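PDB 3GZB: putative SnoaL-like polyketide cyclase from Shewanella putrefaciens, which is of unproven function but, as a SnoaL-like member of the NTF2 superfamily, may act as a polyketide cyclase. Local coordinates for residues H36-L41 and F69-H74. Numbering follows the deposited sequence.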
loop_
_atom_site.group_PDB
_atom_site.type_symbol
_atom_site.label_atom_id
_atom_site.label_comp_id
_atom_site.label_asym_id
_atom_site.label_seq_id
_atom_site.Cartn_x
_atom_site.Cartn_y
_atom_site.Cartn_z
ATOM N N HIS A 36 0.664 12.370 -18.038
ATOM C CA HIS A 36 1.527 11.893 -19.136
ATOM C C HIS A 36 2.585 12.936 -19.487
ATOM O O HIS A 36 2.964 13.081 -20.676
ATOM C CB HIS A 36 0.671 11.482 -20.364
ATOM C CG HIS A 36 -0.419 10.522 -20.049
ATOM N ND1 HIS A 36 -1.736 10.913 -19.955
ATOM C CD2 HIS A 36 -0.403 9.192 -19.795
ATOM C CE1 HIS A 36 -2.486 9.851 -19.705
ATOM N NE2 HIS A 36 -1.691 8.793 -19.566
ATOM N N ASP A 37 3.098 13.643 -18.473
ATOM C CA ASP A 37 4.160 14.633 -18.669
ATOM C C ASP A 37 5.507 13.934 -18.573
ATOM O O ASP A 37 6.187 13.992 -17.536
ATOM C CB ASP A 37 4.013 15.789 -17.693
ATOM C CG ASP A 37 5.112 16.848 -17.815
ATOM O OD1 ASP A 37 5.961 16.768 -18.731
ATOM O OD2 ASP A 37 5.099 17.728 -16.924
ATOM N N TYR A 38 5.883 13.241 -19.646
ATOM C CA TYR A 38 7.098 12.419 -19.643
ATOM C C TYR A 38 8.368 13.247 -19.575
ATOM O O TYR A 38 9.352 12.763 -19.029
ATOM C CB TYR A 38 7.155 11.484 -20.843
ATOM C CG TYR A 38 5.948 10.607 -20.937
ATOM C CD1 TYR A 38 5.673 9.722 -19.993
ATOM C CD2 TYR A 38 5.054 10.755 -21.989
ATOM C CE1 TYR A 38 4.515 8.895 -20.064
ATOM C CE2 TYR A 38 3.948 9.984 -22.086
ATOM C CZ TYR A 38 3.668 9.062 -21.139
ATOM O OH TYR A 38 2.519 8.292 -21.246
ATOM N N LYS A 39 8.356 14.473 -20.080
ATOM C CA LYS A 39 9.520 15.363 -19.950
ATOM C C LYS A 39 9.863 15.596 -18.482
ATOM O O LYS A 39 11.038 15.466 -18.061
ATOM C CB LYS A 39 9.272 16.693 -20.704
ATOM C CG LYS A 39 10.507 17.559 -20.691
ATOM C CD LYS A 39 10.297 18.944 -21.325
ATOM C CE LYS A 39 11.528 19.842 -21.091
ATOM N NZ LYS A 39 11.150 21.260 -20.768
ATOM N N THR A 40 8.849 15.847 -17.664
ATOM C CA THR A 40 9.068 16.012 -16.229
ATOM C C THR A 40 9.346 14.681 -15.590
ATOM O O THR A 40 10.221 14.557 -14.740
ATOM C CB THR A 40 7.852 16.660 -15.564
ATOM O OG1 THR A 40 7.664 17.983 -16.102
ATOM C CG2 THR A 40 8.004 16.732 -14.035
ATOM N N LEU A 41 8.570 13.668 -15.964
ATOM C CA LEU A 41 8.688 12.377 -15.311
ATOM C C LEU A 41 10.089 11.797 -15.418
ATOM O O LEU A 41 10.628 11.273 -14.424
ATOM C CB LEU A 41 7.668 11.370 -15.845
ATOM C CG LEU A 41 7.359 10.200 -14.899
ATOM C CD1 LEU A 41 6.577 10.677 -13.686
ATOM C CD2 LEU A 41 6.585 9.045 -15.587
ATOM N N PHE A 69 7.831 1.978 -21.647
ATOM C CA PHE A 69 6.696 1.171 -21.222
ATOM C C PHE A 69 5.467 2.044 -20.927
ATOM O O PHE A 69 4.358 1.729 -21.392
ATOM C CB PHE A 69 7.113 0.271 -20.039
ATOM C CG PHE A 69 6.058 0.091 -18.982
ATOM C CD1 PHE A 69 4.986 -0.721 -19.180
ATOM C CD2 PHE A 69 6.182 0.744 -17.790
ATOM C CE1 PHE A 69 4.020 -0.865 -18.185
ATOM C CE2 PHE A 69 5.200 0.625 -16.789
ATOM C CZ PHE A 69 4.140 -0.180 -17.000
ATOM N N LEU A 70 5.667 3.127 -20.196
ATOM C CA LEU A 70 4.540 4.037 -19.827
ATOM C C LEU A 70 3.941 4.667 -21.069
ATOM O O LEU A 70 2.708 4.675 -21.221
ATOM C CB LEU A 70 5.014 5.111 -18.873
ATOM C CG LEU A 70 5.402 4.638 -17.503
ATOM C CD1 LEU A 70 6.038 5.824 -16.696
ATOM C CD2 LEU A 70 4.157 4.063 -16.768
ATOM N N GLU A 71 4.803 5.168 -21.953
ATOM C CA GLU A 71 4.307 5.869 -23.142
ATOM C C GLU A 71 3.496 4.921 -24.009
ATOM O O GLU A 71 2.403 5.260 -24.524
ATOM C CB GLU A 71 5.440 6.543 -23.935
ATOM C CG GLU A 71 4.903 7.517 -24.957
ATOM C CD GLU A 71 5.988 8.337 -25.646
ATOM O OE1 GLU A 71 7.144 7.863 -25.722
ATOM O OE2 GLU A 71 5.657 9.452 -26.128
ATOM N N ARG A 72 4.029 3.734 -24.231
ATOM C CA ARG A 72 3.306 2.716 -25.012
ATOM C C ARG A 72 1.978 2.277 -24.345
ATOM O O ARG A 72 0.936 2.206 -25.003
ATOM C CB ARG A 72 4.160 1.503 -25.331
ATOM C CG ARG A 72 5.301 1.793 -26.257
ATOM C CD ARG A 72 6.157 0.550 -26.485
ATOM N NE ARG A 72 7.277 0.789 -27.361
ATOM C CZ ARG A 72 7.226 0.754 -28.691
ATOM N NH1 ARG A 72 6.077 0.522 -29.325
ATOM N NH2 ARG A 72 8.340 0.955 -29.421
ATOM N N ALA A 73 2.015 2.020 -23.055
ATOM C CA ALA A 73 0.828 1.576 -22.343
ATOM C C ALA A 73 -0.305 2.618 -22.420
ATOM O O ALA A 73 -1.483 2.241 -22.412
ATOM C CB ALA A 73 1.196 1.241 -20.883
ATOM N N HIS A 74 0.058 3.898 -22.477
ATOM C CA HIS A 74 -0.927 4.980 -22.440
ATOM C C HIS A 74 -1.268 5.626 -23.763
ATOM O O HIS A 74 -1.890 6.695 -23.777
ATOM C CB HIS A 74 -0.502 5.995 -21.388
ATOM C CG HIS A 74 -0.755 5.510 -20.003
ATOM N ND1 HIS A 74 -1.661 6.102 -19.144
ATOM C CD2 HIS A 74 -0.219 4.471 -19.317
ATOM C CE1 HIS A 74 -1.699 5.432 -18.011
ATOM N NE2 HIS A 74 -0.824 4.442 -18.075
HETATM O O HOH W 1 2.101 6.927 -19.218
HETATM O O HOH W 2 1.275 7.631 -23.920
#
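His36 and His74 are joined ring to ring by a hydrogen bond, NE2 of His36 lying 2.7 Å from ND1 of His74 at an angle of 151°; either nitrogen could donate. His74 ND1 sits at the edge of the His36 ring, near its plane; the imidazoles meet at their rims, neither over the other's face, with centroids 4.8 Å apart. Water-mediated bonds come next. Tyr38 OH holds one water O at 2.5 Å, which donates weakly to Leu70 O. A second water bonds Tyr38 OH and donates to Glu71 O. Apolar packing joins the start of helix 38-42 to the last turn of helix 63-73: Glu71 CB lies over one face of the Tyr38 ring, offset toward the rim, and Leu41 CD2 presses on Leu70 CD1 at a tight 3.5 Å; both leucines also touch Leu33 of helix 21-34, which His36 closes in a Schellman motif. A leucine in place of Tyr38 would probably leave both waters without their hydroxyl partner and Glu71 CB and CG without the ring they pack against. His74 NE2 also bonds a diol, probably from the crystallisation liquor; with both nitrogens engaged, the imidazole is probably held in its rotation.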